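Local coordinates for protein phage related exonuclease (Haemophilus somnus 129PT, PDB 3K93) that is probably a metal-dependent, phage-type exonuclease of the lambda-exonuclease kind, which would digest DNA from an end, at residues I72-V77 and D156-P161; G97-Y102 and K107-T112; D126-K131 and T190-Q195; Y137-Q142 and D202-R207. All coordinates share one frame; numbering follows the deposited sequence. Where two conformers were deposited one is given.

Strands 101-103, 108-114, 152-158 and 189-195 lie side by side in this order as a mixed sheet, and contacts 1, 2 and 3 are all built on it. Contact 2 pairs the first two strands and holds the sodium ion. Contact 1 sets helix 68-79 on one face, its centre about 13 Å from that of contact 2; contact 3 sets helix 125-135 on the other. Contact 4 joins helix 137-148 to helix 198-221; its centre is about 25 Å from that of contact 1. Along the chain, contact 2 falls wholly between the segments of contact 1, whereas contacts 3 and 4 interlock. The metal-bearing strands are thus sandwiched between helices, consistent with a PD-(D/E)XK nuclease core.

Contact 1: I72-V77 and D156-P161; sequences IKLSGV and DFVLFP
Ser75, on helix 68-79, gives its hydroxyl proton to the carboxylate of Asp156 on strand 152-158, with Ser75 OG 2.7 Å from Asp156 OD2. The aspartate can be followed outward. Asp156 CB already faces the helix, 3.9 Å from Ser75 OG. CG swings to the side of its own backbone N, away from the carbonyl carbon (chi1 -79°), which carries OD2 up to the serine. There Asp156 OD2 offers its anti lone pair, the one directed away from OD1, and it also lies 3.3 Å from Ser75 CB. The same oxygen has a salt bridge to Arg79, one turn further along the helix, while OD1 is bonded to Thr191 on the next strand.

Beside this polar pair, the contact is apolar. Leu74 reaches over from the helix with its CG turned away from its own backbone N (chi1 -178°), and the methyl CD2 does the touching. Leu74 CD2 sits 3.9 Å from Phe160 CZ, approaching the ring at a slant, and it is 4.1 Å from Phe160 CE1. A similar touch on Val158 CG1 involves a valine modelled in two conformers, so it is less certain. Leucine and phenylalanine run past each other in opposite senses, and only CD2 and the far end of the ring come close.

Between residues 72-77 and 156-161 the link is one hydrogen bond and the contacts of one leucine methyl. Because the buried carboxylate of Asp156 is met by a serine, an arginine and a threonine, it probably remains ionised, its charge balanced chiefly by Arg79.

Contact 2: G97-Y102 and K107-T112; sequences GECDIY and KLIIDT. With NA (sodium ion), chain B.
Asp100 OD2 is gripped from several directions. It binds the sodium ion at 2.4 Å. It also accepts the backbone N-H of Thr112, with Thr112 N 2.9 Å from Asp100 OD2 and an angle of 152° at the hydrogen. That N-H arrives on the anti side, 19° out of the carboxylate plane; the carboxylate is turned that way with CG beside its own backbone N (chi1 -66°). Sodium is held further by Asp111 OD1 at 2.5 Å, by Thr112 O at 2.4 Å and by three waters, making six ligands. The metal the two carboxylates share probably offsets their like charge. Two of its waters also donate, one to Asp100 OD1 and one to Asp111 OD2.

Asp111, Thr112 and the following Lys113 read as the (D/E)XK signature, which with Asp100 probably marks the active site of a PD-(D/E)XK nuclease; sodium may stand in for the catalytic metal. The scaffold is an antiparallel hairpin. Ile101 and Ile110 form a hydrogen-bonded pair, with Ile110 N 3.0 Å from Ile101 O, and at its turn Lys107 and Leu108 make a G1 beta bulge opposite Val103.

On one face Ile101 CB meets Ile110 CB at 3.9 Å, and Ile72 of helix 68-79 packs on Ile101. On the other, Cys99 SG lies 3.7 Å from Ile109 CD1, which also comes near the Tyr102 ring at a slant; Trp148 of helix 137-148 touches all three.

Contact 3: D126-K131 and T190-Q195; sequences DEAQEK and TTVIIQ
The flat peptide unit between Ala128 and Gln129 takes the methyl CG2 of Val192 on one of its faces. Val192 CG2 stands almost straight above Ala128 C, at 3.8 Å, and is 3.9 Å from Gln129 N. The side-chain amide of Gln129 plays no part: the chain reaches the strand only with its methylene, Gln129 CG being 4.3 Å from Val192 CG1.

Most of the close packing is made by one small group. Ala128 CB is 3.6 Å from Val192 CG2 and equally 3.6 Å from Thr190 CG2, so the alanine methyl rests against two methyls that project from the same side of the strand, two residues apart. In Val192, CG1 is the branch set away from the backbone N (chi1 174°); this leaves CG2 beside that N and over the helix. Thr190 divides its branches by character, the methyl meeting Ala128 while OG1 is hydrogen-bonded to the carbonyl of Pro122, with that of Phe123 also within bonding reach. No hydrogen bond crosses between the segments, and the hold is purely van der Waals. The small alanine is consistent with axes of the two short segments that come within 8.4 Å, crossing at -54°.

Strand 189-195 is an outermost strand of the sheet within this chain, next to strand 152-158, whose Phe157 packs on Val192. The helix looks outward too: Glu127 forms a salt bridge with Lys46 of a neighbouring subunit, and Asp126 bonds to Tyr214 of that subunit, so helix 125-135 lies between the sheet and a subunit interface.

Contact 4: Y137-Q142 and D202-R207; sequences YDIQMQ and DKIKER
Ile204 sends its CG1 branch back beside the backbone N (chi1 -72°) and then runs out nearly straight (chi2 163°), and this extended arm takes CD1 across to helix 137-148. There Ile204 CD1 comes 3.8 Å from Gln142 CB and 4.1 Å from the backbone Ile139 O. One atom further in, Ile204 CG1 meets Ile139 CG2 at 4.1 Å, the two isoleucines passing each other in opposite senses. Ile139 and Gln142 are three residues apart, so the arm of Ile204 is received by neighbouring turns on one side of the helix.

Gln142 contributes only carbon here. Its chain bends sharply and leads the amide away, to Asp197 N through OE1 and to Gln195 O through NE2. The buried amide is therefore paired at both ends, with the last residue of strand 189-195 and a residue of the link to helix 198-221. Leu15 of helix 15-19 touches both isoleucines and extends the apolar patch.

Further round helix 137-148, Gln140 bonds to Lys113 and to Tyr144; this spacing is consistent with the QxxxY motif of RecB-type nucleases. If so, helix 198-221 packs on an active-site helix of the PD-(D/E)XK fold, on the side away from Gln140.

Contact 1: I72-V77 and D156-P161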
loop_
_atom_site.group_PDB
_atom_site.type_symbol
_atom_site.label_atom_id
_atom_site.label_comp_id
_atom_site.label_asym_id
_atom_site.label_seq_id
_atom_site.Cartn_x
_atom_site.Cartn_y
_atom_site.Cartn_z
ATOM N N ILE A 72 0.876 32.146 -6.931
ATOM C CA ILE A 72 1.976 33.083 -7.078
ATOM C C ILE A 72 1.606 34.453 -6.520
ATOM O O ILE A 72 2.432 35.096 -5.887
ATOM C CB ILE A 72 2.464 33.157 -8.525
ATOM C CG1 ILE A 72 3.207 31.858 -8.856
ATOM C CG2 ILE A 72 3.391 34.380 -8.736
ATOM C CD1 ILE A 72 3.559 31.716 -10.312
ATOM N N LYS A 73 0.353 34.867 -6.704
ATOM C CA LYS A 73 -0.130 36.110 -6.105
ATOM C C LYS A 73 -0.087 36.030 -4.590
ATOM O O LYS A 73 0.340 36.966 -3.958
ATOM C CB LYS A 73 -1.540 36.508 -6.602
ATOM C CG LYS A 73 -1.539 37.296 -7.967
ATOM N N LEU A 74 -0.489 34.921 -3.997
ATOM C CA LEU A 74 -0.429 34.801 -2.527
ATOM C C LEU A 74 1.041 34.814 -2.024
ATOM O O LEU A 74 1.372 35.421 -0.985
ATOM C CB LEU A 74 -1.154 33.540 -2.057
ATOM C CG LEU A 74 -1.224 33.268 -0.540
ATOM C CD1 LEU A 74 -1.801 34.459 0.255
ATOM C CD2 LEU A 74 -2.024 31.998 -0.234
ATOM N N SER A 75 1.909 34.148 -2.770
ATOM C CA SER A 75 3.347 34.161 -2.471
ATOM C C SER A 75 3.857 35.570 -2.450
ATOM O O SER A 75 4.614 35.920 -1.569
ATOM C CB SER A 75 4.138 33.325 -3.485
ATOM O OG SER A 75 3.869 31.953 -3.311
ATOM N N GLY A 76 3.405 36.375 -3.408
ATOM C CA GLY A 76 3.780 37.776 -3.497
ATOM C C GLY A 76 3.246 38.662 -2.383
ATOM O O GLY A 76 4.015 39.387 -1.774
ATOM N N VAL A 77 1.937 38.608 -2.098
ATOM C CA VAL A 77 1.372 39.474 -1.049
ATOM C C VAL A 77 1.895 39.082 0.327
ATOM O O VAL A 77 2.089 39.937 1.171
ATOM C CB VAL A 77 -0.187 39.509 -1.014
ATOM C CG1 VAL A 77 -0.757 39.950 -2.369
ATOM C CG2 VAL A 77 -0.737 38.166 -0.583
ATOM N N ASP A 156 6.193 27.265 -0.514
ATOM C CA ASP A 156 4.897 27.762 -0.026
ATOM C C ASP A 156 3.815 26.693 -0.267
ATOM O O ASP A 156 3.323 26.531 -1.390
ATOM C CB ASP A 156 4.510 29.025 -0.806
ATOM C CG ASP A 156 5.237 30.292 -0.325
ATOM O OD1 ASP A 156 6.002 30.277 0.680
ATOM O OD2 ASP A 156 4.992 31.333 -0.959
ATOM N N PHE A 157 3.472 25.944 0.777
ATOM C CA PHE A 157 2.324 25.050 0.764
ATOM C C PHE A 157 1.101 25.947 0.948
ATOM O O PHE A 157 1.018 26.658 1.944
ATOM C CB PHE A 157 2.397 24.066 1.920
ATOM C CG PHE A 157 3.485 23.069 1.780
ATOM C CD1 PHE A 157 3.317 21.965 0.972
ATOM C CD2 PHE A 157 4.669 23.212 2.459
ATOM C CE1 PHE A 157 4.322 21.035 0.838
ATOM C CE2 PHE A 157 5.674 22.272 2.329
ATOM C CZ PHE A 157 5.509 21.203 1.517
ATOM N N VAL A 158 0.170 25.882 -0.019
ATOM C CA VAL A 158 -1.002 26.742 -0.054
ATOM C C VAL A 158 -2.278 25.933 -0.292
ATOM O O VAL A 158 -2.333 25.068 -1.193
ATOM C CB VAL A 158 -0.847 27.837 -1.117
ATOM C CG1 VAL A 158 0.226 28.827 -0.690
ATOM C CG2 VAL A 158 -0.511 27.241 -2.465
ATOM N N LEU A 159 -3.293 26.185 0.535
ATOM C CA LEU A 159 -4.602 25.525 0.436
ATOM C C LEU A 159 -5.633 26.520 -0.043
ATOM O O LEU A 159 -5.962 27.493 0.672
ATOM C CB LEU A 159 -5.053 24.963 1.804
ATOM C CG LEU A 159 -6.406 24.253 1.769
ATOM C CD1 LEU A 159 -6.392 23.044 0.800
ATOM C CD2 LEU A 159 -6.903 23.837 3.200
ATOM N N PHE A 160 -6.134 26.287 -1.255
ATOM C CA PHE A 160 -7.262 27.010 -1.772
ATOM C C PHE A 160 -8.402 26.013 -1.895
ATOM O O PHE A 160 -8.163 24.804 -1.963
ATOM C CB PHE A 160 -6.960 27.538 -3.195
ATOM C CG PHE A 160 -5.834 28.541 -3.265
ATOM C CD1 PHE A 160 -6.009 29.830 -2.793
ATOM C CD2 PHE A 160 -4.619 28.208 -3.834
ATOM C CE1 PHE A 160 -4.995 30.760 -2.851
ATOM C CE2 PHE A 160 -3.578 29.171 -3.908
ATOM C CZ PHE A 160 -3.781 30.442 -3.410
ATOM N N PRO A 161 -9.623 26.507 -2.016
ATOM C CA PRO A 161 -10.729 25.607 -2.360
ATOM C C PRO A 161 -10.491 24.904 -3.671
ATOM O O PRO A 161 -9.891 25.490 -4.577
ATOM C CB PRO A 161 -11.934 26.544 -2.506
ATOM C CG PRO A 161 -11.532 27.815 -1.977
ATOM C CD PRO A 161 -10.054 27.905 -1.931
#

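Contact 2: G97-Y102 and K107-T112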
loop_
_atom_site.group_PDB
_atom_site.type_symbol
_atom_site.label_atom_id
_atom_site.label_comp_id
_atom_site.label_asym_id
_atom_site.label_seq_id
_atom_site.Cartn_x
_atom_site.Cartn_y
_atom_site.Cartn_z
ATOM N N GLY A 97 15.144 21.952 -15.023
ATOM C CA GLY A 97 14.179 22.470 -14.100
ATOM C C GLY A 97 13.517 23.728 -14.607
ATOM O O GLY A 97 14.118 24.490 -15.351
ATOM N N GLU A 98 12.267 23.913 -14.208
ATOM C CA GLU A 98 11.538 25.132 -14.414
ATOM C C GLU A 98 10.914 25.472 -13.083
ATOM O O GLU A 98 9.987 24.841 -12.694
ATOM C CB GLU A 98 10.440 24.929 -15.449
ATOM C CG GLU A 98 9.580 26.170 -15.624
ATOM C CD GLU A 98 8.525 26.028 -16.680
ATOM O OE1 GLU A 98 8.851 25.674 -17.814
ATOM O OE2 GLU A 98 7.356 26.271 -16.349
ATOM N N CYS A 99 11.450 26.455 -12.379
ATOM C CA CYS A 99 10.938 26.862 -11.083
ATOM C C CYS A 99 9.711 27.725 -11.286
ATOM O O CYS A 99 9.421 28.144 -12.416
ATOM C CB CYS A 99 12.011 27.595 -10.278
ATOM S SG CYS A 99 12.517 29.206 -10.932
ATOM N N ASP A 100 8.958 27.939 -10.209
ATOM C CA ASP A 100 7.762 28.785 -10.252
ATOM C C ASP A 100 8.152 30.238 -10.219
ATOM O O ASP A 100 7.746 31.011 -11.091
ATOM C CB ASP A 100 6.840 28.508 -9.063
ATOM C CG ASP A 100 6.238 27.104 -9.099
ATOM O OD1 ASP A 100 5.976 26.640 -10.244
ATOM O OD2 ASP A 100 6.054 26.459 -7.995
ATOM N N ILE A 101 8.917 30.619 -9.195
ATOM C CA ILE A 101 9.311 32.013 -8.977
ATOM C C ILE A 101 10.805 32.125 -8.706
ATOM O O ILE A 101 11.363 31.378 -7.910
ATOM C CB ILE A 101 8.553 32.632 -7.794
ATOM C CG1 ILE A 101 7.045 32.277 -7.858
ATOM C CG2 ILE A 101 8.758 34.153 -7.764
ATOM C CD1 ILE A 101 6.205 32.715 -6.643
ATOM N N TYR A 102 11.448 33.063 -9.397
ATOM C CA TYR A 102 12.856 33.388 -9.195
ATOM C C TYR A 102 12.903 34.835 -8.751
ATOM O O TYR A 102 12.344 35.673 -9.421
ATOM C CB TYR A 102 13.630 33.216 -10.512
ATOM C CG TYR A 102 15.053 33.745 -10.520
ATOM C CD1 TYR A 102 15.923 33.499 -9.465
ATOM C CD2 TYR A 102 15.556 34.449 -11.630
ATOM C CE1 TYR A 102 17.254 33.963 -9.489
ATOM C CE2 TYR A 102 16.906 34.912 -11.659
ATOM C CZ TYR A 102 17.726 34.663 -10.577
ATOM O OH TYR A 102 19.018 35.102 -10.568
ATOM N N LYS A 107 18.375 36.317 -4.188
ATOM C CA LYS A 107 19.005 35.014 -4.481
ATOM C C LYS A 107 18.089 33.880 -3.969
ATOM O O LYS A 107 18.511 32.985 -3.216
ATOM C CB LYS A 107 20.406 34.952 -3.856
ATOM C CG LYS A 107 21.349 36.073 -4.369
ATOM C CD LYS A 107 22.475 35.551 -5.227
ATOM C CE LYS A 107 23.772 35.362 -4.420
ATOM N NZ LYS A 107 24.578 34.205 -4.937
ATOM N N LEU A 108 16.823 33.967 -4.378
ATOM C CA LEU A 108 15.742 33.184 -3.782
ATOM C C LEU A 108 14.901 32.523 -4.848
ATOM O O LEU A 108 14.506 33.204 -5.809
ATOM C CB LEU A 108 14.830 34.092 -2.943
ATOM C CG LEU A 108 13.501 33.554 -2.388
ATOM C CD1 LEU A 108 13.763 32.457 -1.390
ATOM C CD2 LEU A 108 12.715 34.727 -1.741
ATOM N N ILE A 109 14.605 31.225 -4.647
ATOM C CA ILE A 109 13.576 30.516 -5.399
ATOM C C ILE A 109 12.350 30.341 -4.504
ATOM O O ILE A 109 12.471 29.992 -3.340
ATOM C CB ILE A 109 14.059 29.112 -5.825
ATOM C CG1 ILE A 109 15.247 29.209 -6.770
ATOM C CG2 ILE A 109 12.928 28.294 -6.480
ATOM C CD1 ILE A 109 14.862 29.724 -8.176
ATOM N N ILE A 110 11.167 30.563 -5.060
ATOM C CA ILE A 110 9.942 30.189 -4.388
ATOM C C ILE A 110 9.246 29.166 -5.215
ATOM O O ILE A 110 9.246 29.272 -6.433
ATOM C CB ILE A 110 9.013 31.376 -4.153
ATOM C CG1 ILE A 110 9.689 32.400 -3.252
ATOM C CG2 ILE A 110 7.722 30.902 -3.458
ATOM C CD1 ILE A 110 9.067 33.827 -3.352
ATOM N N ASP A 111 8.679 28.170 -4.552
ATOM C CA ASP A 111 7.875 27.149 -5.176
ATOM C C ASP A 111 6.515 27.023 -4.443
ATOM O O ASP A 111 6.465 26.919 -3.210
ATOM C CB ASP A 111 8.604 25.797 -5.140
ATOM C CG ASP A 111 8.075 24.831 -6.198
ATOM O OD1 ASP A 111 7.009 24.213 -5.956
ATOM O OD2 ASP A 111 8.676 24.714 -7.303
ATOM N N THR A 112 5.429 27.037 -5.208
ATOM C CA THR A 112 4.103 26.910 -4.666
ATOM C C THR A 112 3.622 25.447 -4.791
ATOM O O THR A 112 3.749 24.833 -5.856
ATOM C CB THR A 112 3.119 27.815 -5.419
ATOM O OG1 THR A 112 3.123 27.470 -6.810
ATOM C CG2 THR A 112 3.457 29.292 -5.241
HETATM NA NA NA B . 5.154 24.215 -7.710
HETATM O O HOH W 1 10.062 26.715 -7.684
HETATM O O HOH W 2 3.578 25.235 -9.578
HETATM O O HOH W 3 7.172 22.943 -8.823
HETATM O O HOH W 4 4.231 22.084 -7.673
#

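Contact 3: D126-K131 and T190-Q195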
loop_
_atom_site.group_PDB
_atom_site.type_symbol
_atom_site.label_atom_id
_atom_site.label_comp_id
_atom_site.label_asym_id
_atom_site.label_seq_id
_atom_site.Cartn_x
_atom_site.Cartn_y
_atom_site.Cartn_z
ATOM N N ASP A 126 5.965 21.282 11.793
ATOM C CA ASP A 126 6.620 19.952 11.724
ATOM C C ASP A 126 6.061 19.145 10.545
ATOM O O ASP A 126 6.819 18.549 9.786
ATOM C CB ASP A 126 6.611 19.166 13.061
ATOM C CG ASP A 126 5.198 18.826 13.586
ATOM O OD1 ASP A 126 4.201 19.446 13.164
ATOM O OD2 ASP A 126 5.090 17.940 14.475
ATOM N N GLU A 127 4.767 19.231 10.351
ATOM C CA GLU A 127 4.082 18.561 9.273
ATOM C C GLU A 127 4.570 19.005 7.901
ATOM O O GLU A 127 4.764 18.170 7.012
ATOM C CB GLU A 127 2.568 18.804 9.392
ATOM C CG GLU A 127 1.709 17.946 8.455
ATOM C CD GLU A 127 0.224 18.328 8.496
ATOM O OE1 GLU A 127 -0.157 19.399 9.120
ATOM O OE2 GLU A 127 -0.548 17.570 7.871
ATOM N N ALA A 128 4.763 20.311 7.733
ATOM C CA ALA A 128 5.261 20.889 6.481
ATOM C C ALA A 128 6.679 20.450 6.200
ATOM O O ALA A 128 6.996 20.065 5.080
ATOM C CB ALA A 128 5.154 22.403 6.514
ATOM N N GLN A 129 7.538 20.512 7.209
ATOM C CA GLN A 129 8.921 20.051 7.089
ATOM C C GLN A 129 9.011 18.598 6.659
ATOM O O GLN A 129 9.790 18.256 5.777
ATOM C CB GLN A 129 9.661 20.238 8.418
ATOM C CG GLN A 129 10.171 21.654 8.574
ATOM C CD GLN A 129 10.345 22.094 10.029
ATOM O OE1 GLN A 129 10.082 21.340 10.961
ATOM N NE2 GLN A 129 10.777 23.330 10.221
ATOM N N GLU A 130 8.225 17.737 7.297
ATOM C CA GLU A 130 8.204 16.335 6.943
ATOM C C GLU A 130 7.652 16.149 5.560
ATOM O O GLU A 130 8.129 15.280 4.829
ATOM C CB GLU A 130 7.319 15.524 7.880
ATOM C CG GLU A 130 7.989 15.099 9.117
ATOM C CD GLU A 130 6.999 14.676 10.225
ATOM O OE1 GLU A 130 5.930 14.068 9.907
ATOM O OE2 GLU A 130 7.305 14.966 11.407
ATOM N N LYS A 131 6.598 16.883 5.208
ATOM C CA LYS A 131 6.014 16.685 3.880
ATOM C C LYS A 131 7.053 17.034 2.787
ATOM O O LYS A 131 7.189 16.312 1.799
ATOM C CB LYS A 131 4.713 17.466 3.676
ATOM C CG LYS A 131 3.985 17.048 2.402
ATOM C CD LYS A 131 2.572 17.665 2.238
ATOM C CE LYS A 131 1.840 17.027 0.997
ATOM N NZ LYS A 131 0.577 17.758 0.615
ATOM N N THR A 190 1.666 27.740 4.513
ATOM C CA THR A 190 2.749 27.367 5.400
ATOM C C THR A 190 3.986 27.264 4.553
ATOM O O THR A 190 3.980 26.551 3.534
ATOM C CB THR A 190 2.503 26.025 6.115
ATOM O OG1 THR A 190 1.299 26.117 6.874
ATOM C CG2 THR A 190 3.665 25.673 7.094
ATOM N N THR A 191 5.044 27.983 4.967
ATOM C CA THR A 191 6.280 28.106 4.189
ATOM C C THR A 191 7.427 27.334 4.857
ATOM O O THR A 191 7.566 27.415 6.065
ATOM C CB THR A 191 6.699 29.582 4.033
ATOM O OG1 THR A 191 5.712 30.276 3.262
ATOM C CG2 THR A 191 8.038 29.689 3.291
ATOM N N VAL A 192 8.204 26.566 4.082
ATOM C CA VAL A 192 9.395 25.875 4.589
ATOM C C VAL A 192 10.620 26.459 3.863
ATOM O O VAL A 192 10.623 26.551 2.655
ATOM C CB VAL A 192 9.317 24.365 4.355
ATOM C CG1 VAL A 192 10.655 23.653 4.760
ATOM C CG2 VAL A 192 8.126 23.760 5.106
ATOM N N ILE A 193 11.624 26.877 4.613
ATOM C CA ILE A 193 12.796 27.552 4.065
ATOM C C ILE A 193 13.881 26.496 3.935
ATOM O O ILE A 193 14.181 25.820 4.895
ATOM C CB ILE A 193 13.308 28.684 5.042
ATOM C CG1 ILE A 193 12.231 29.752 5.258
ATOM C CG2 ILE A 193 14.566 29.339 4.514
ATOM C CD1 ILE A 193 12.497 30.710 6.494
ATOM N N ILE A 194 14.455 26.347 2.748
ATOM C CA ILE A 194 15.536 25.396 2.511
ATOM C C ILE A 194 16.806 26.192 2.173
ATOM O O ILE A 194 16.783 26.985 1.238
ATOM C CB ILE A 194 15.201 24.459 1.313
ATOM C CG1 ILE A 194 13.833 23.770 1.487
ATOM C CG2 ILE A 194 16.279 23.407 1.158
ATOM C CD1 ILE A 194 13.787 22.715 2.603
ATOM N N GLN A 195 17.893 25.997 2.937
ATOM C CA GLN A 195 19.158 26.657 2.654
ATOM C C GLN A 195 19.890 25.872 1.559
ATOM O O GLN A 195 19.814 24.664 1.541
ATOM C CB GLN A 195 20.057 26.724 3.910
ATOM C CG GLN A 195 19.505 27.534 5.094
ATOM C CD GLN A 195 19.131 28.951 4.695
ATOM O OE1 GLN A 195 19.777 29.553 3.834
ATOM N NE2 GLN A 195 18.076 29.479 5.296
#

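Contact 4: Y137-Q142 and D202-R207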
loop_
_atom_site.group_PDB
_atom_site.type_symbol
_atom_site.label_atom_id
_atom_site.label_comp_id
_atom_site.label_asym_id
_atom_site.label_seq_id
_atom_site.Cartn_x
_atom_site.Cartn_y
_atom_site.Cartn_z
ATOM N N TYR A 137 10.741 17.506 -1.969
ATOM C CA TYR A 137 10.795 18.905 -2.393
ATOM C C TYR A 137 12.028 19.595 -1.924
ATOM O O TYR A 137 12.477 20.527 -2.564
ATOM C CB TYR A 137 9.604 19.675 -1.915
ATOM C CG TYR A 137 8.266 19.137 -2.350
ATOM C CD1 TYR A 137 8.094 18.533 -3.603
ATOM C CD2 TYR A 137 7.146 19.275 -1.525
ATOM C CE1 TYR A 137 6.851 18.082 -4.010
ATOM C CE2 TYR A 137 5.887 18.787 -1.924
ATOM C CZ TYR A 137 5.758 18.213 -3.155
ATOM O OH TYR A 137 4.568 17.730 -3.582
ATOM N N ASP A 138 12.591 19.166 -0.800
ATOM C CA ASP A 138 13.876 19.730 -0.383
ATOM C C ASP A 138 14.962 19.554 -1.453
ATOM O O ASP A 138 15.662 20.497 -1.790
ATOM C CB ASP A 138 14.334 19.193 0.985
ATOM C CG ASP A 138 14.222 17.670 1.128
ATOM O OD1 ASP A 138 13.808 16.956 0.196
ATOM O OD2 ASP A 138 14.560 17.172 2.209
ATOM N N ILE A 139 15.051 18.362 -2.029
ATOM C CA ILE A 139 16.061 18.058 -3.048
ATOM C C ILE A 139 15.718 18.804 -4.352
ATOM O O ILE A 139 16.605 19.309 -5.056
ATOM C CB ILE A 139 16.117 16.544 -3.357
ATOM C CG1 ILE A 139 16.308 15.714 -2.075
ATOM C CG2 ILE A 139 17.258 16.250 -4.281
ATOM C CD1 ILE A 139 17.601 16.112 -1.285
ATOM N N GLN A 140 14.428 18.868 -4.658
ATOM C CA GLN A 140 13.970 19.636 -5.812
ATOM C C GLN A 140 14.459 21.083 -5.717
ATOM O O GLN A 140 14.892 21.661 -6.724
ATOM C CB GLN A 140 12.451 19.603 -5.896
ATOM C CG GLN A 140 11.813 20.331 -7.078
ATOM C CD GLN A 140 10.303 20.491 -6.955
ATOM O OE1 GLN A 140 9.741 20.323 -5.874
ATOM N NE2 GLN A 140 9.645 20.866 -8.064
HETATM N N MSE A 141 14.371 21.672 -4.517
HETATM C CA MSE A 141 14.773 23.073 -4.345
HETATM C C MSE A 141 16.281 23.192 -4.526
HETATM O O MSE A 141 16.744 24.226 -5.014
HETATM C CB MSE A 141 14.392 23.633 -2.948
HETATM C CG MSE A 141 12.917 23.854 -2.624
HETATM SE SE MSE A 141 12.011 24.806 -3.990
HETATM C CE MSE A 141 11.202 23.280 -4.757
ATOM N N GLN A 142 17.048 22.163 -4.116
ATOM C CA GLN A 142 18.503 22.224 -4.265
ATOM C C GLN A 142 18.857 22.240 -5.744
ATOM O O GLN A 142 19.778 22.937 -6.145
ATOM C CB GLN A 142 19.219 21.076 -3.585
ATOM C CG GLN A 142 19.031 21.027 -2.106
ATOM C CD GLN A 142 19.781 22.102 -1.346
ATOM O OE1 GLN A 142 20.623 22.829 -1.899
ATOM N NE2 GLN A 142 19.497 22.187 -0.059
ATOM N N ASP A 202 26.377 18.362 -4.677
ATOM C CA ASP A 202 27.353 17.345 -5.072
ATOM C C ASP A 202 26.778 15.938 -5.059
ATOM O O ASP A 202 27.072 15.166 -5.926
ATOM C CB ASP A 202 28.585 17.390 -4.178
ATOM C CG ASP A 202 29.438 18.586 -4.440
ATOM O OD1 ASP A 202 29.365 19.134 -5.547
ATOM O OD2 ASP A 202 30.189 18.987 -3.526
ATOM N N LYS A 203 25.964 15.622 -4.070
ATOM C CA LYS A 203 25.222 14.353 -4.023
ATOM C C LYS A 203 24.285 14.192 -5.249
ATOM O O LYS A 203 24.259 13.139 -5.875
ATOM C CB LYS A 203 24.427 14.281 -2.702
ATOM C CG LYS A 203 23.787 12.908 -2.344
ATOM C CD LYS A 203 23.269 12.862 -0.852
ATOM N N ILE A 204 23.537 15.240 -5.597
ATOM C CA ILE A 204 22.701 15.227 -6.811
ATOM C C ILE A 204 23.582 14.848 -8.025
ATOM O O ILE A 204 23.239 13.937 -8.774
ATOM C CB ILE A 204 22.033 16.613 -7.061
ATOM C CG1 ILE A 204 20.911 16.865 -6.045
ATOM C CG2 ILE A 204 21.561 16.765 -8.546
ATOM C CD1 ILE A 204 20.488 18.314 -5.939
ATOM N N LYS A 205 24.719 15.528 -8.189
ATOM C CA LYS A 205 25.661 15.215 -9.265
ATOM C C LYS A 205 26.062 13.738 -9.300
ATOM O O LYS A 205 26.077 13.144 -10.352
ATOM C CB LYS A 205 26.975 16.017 -9.137
ATOM C CG LYS A 205 27.047 17.386 -9.778
ATOM C CD LYS A 205 28.570 17.885 -9.961
ATOM N N GLU A 206 26.460 13.188 -8.154
ATOM C CA GLU A 206 26.934 11.809 -8.072
ATOM C C GLU A 206 25.821 10.839 -8.434
ATOM O O GLU A 206 26.024 9.933 -9.239
ATOM C CB GLU A 206 27.400 11.467 -6.642
ATOM C CG GLU A 206 28.699 12.113 -6.165
ATOM C CD GLU A 206 28.791 12.214 -4.623
ATOM O OE1 GLU A 206 27.950 11.605 -3.902
ATOM O OE2 GLU A 206 29.695 12.923 -4.127
ATOM N N ARG A 207 24.669 11.016 -7.797
ATOM C CA ARG A 207 23.524 10.155 -8.029
ATOM C C ARG A 207 23.000 10.231 -9.479
ATOM O O ARG A 207 22.645 9.197 -10.057
ATOM C CB ARG A 207 22.363 10.501 -7.086
ATOM C CG ARG A 207 22.623 10.395 -5.546
ATOM C CD ARG A 207 23.661 9.342 -5.135
ATOM N NE ARG A 207 23.160 8.013 -5.328
ATOM C CZ ARG A 207 23.875 6.885 -5.346
ATOM N NH1 ARG A 207 25.195 6.856 -5.182
ATOM N NH2 ARG A 207 23.220 5.753 -5.545
#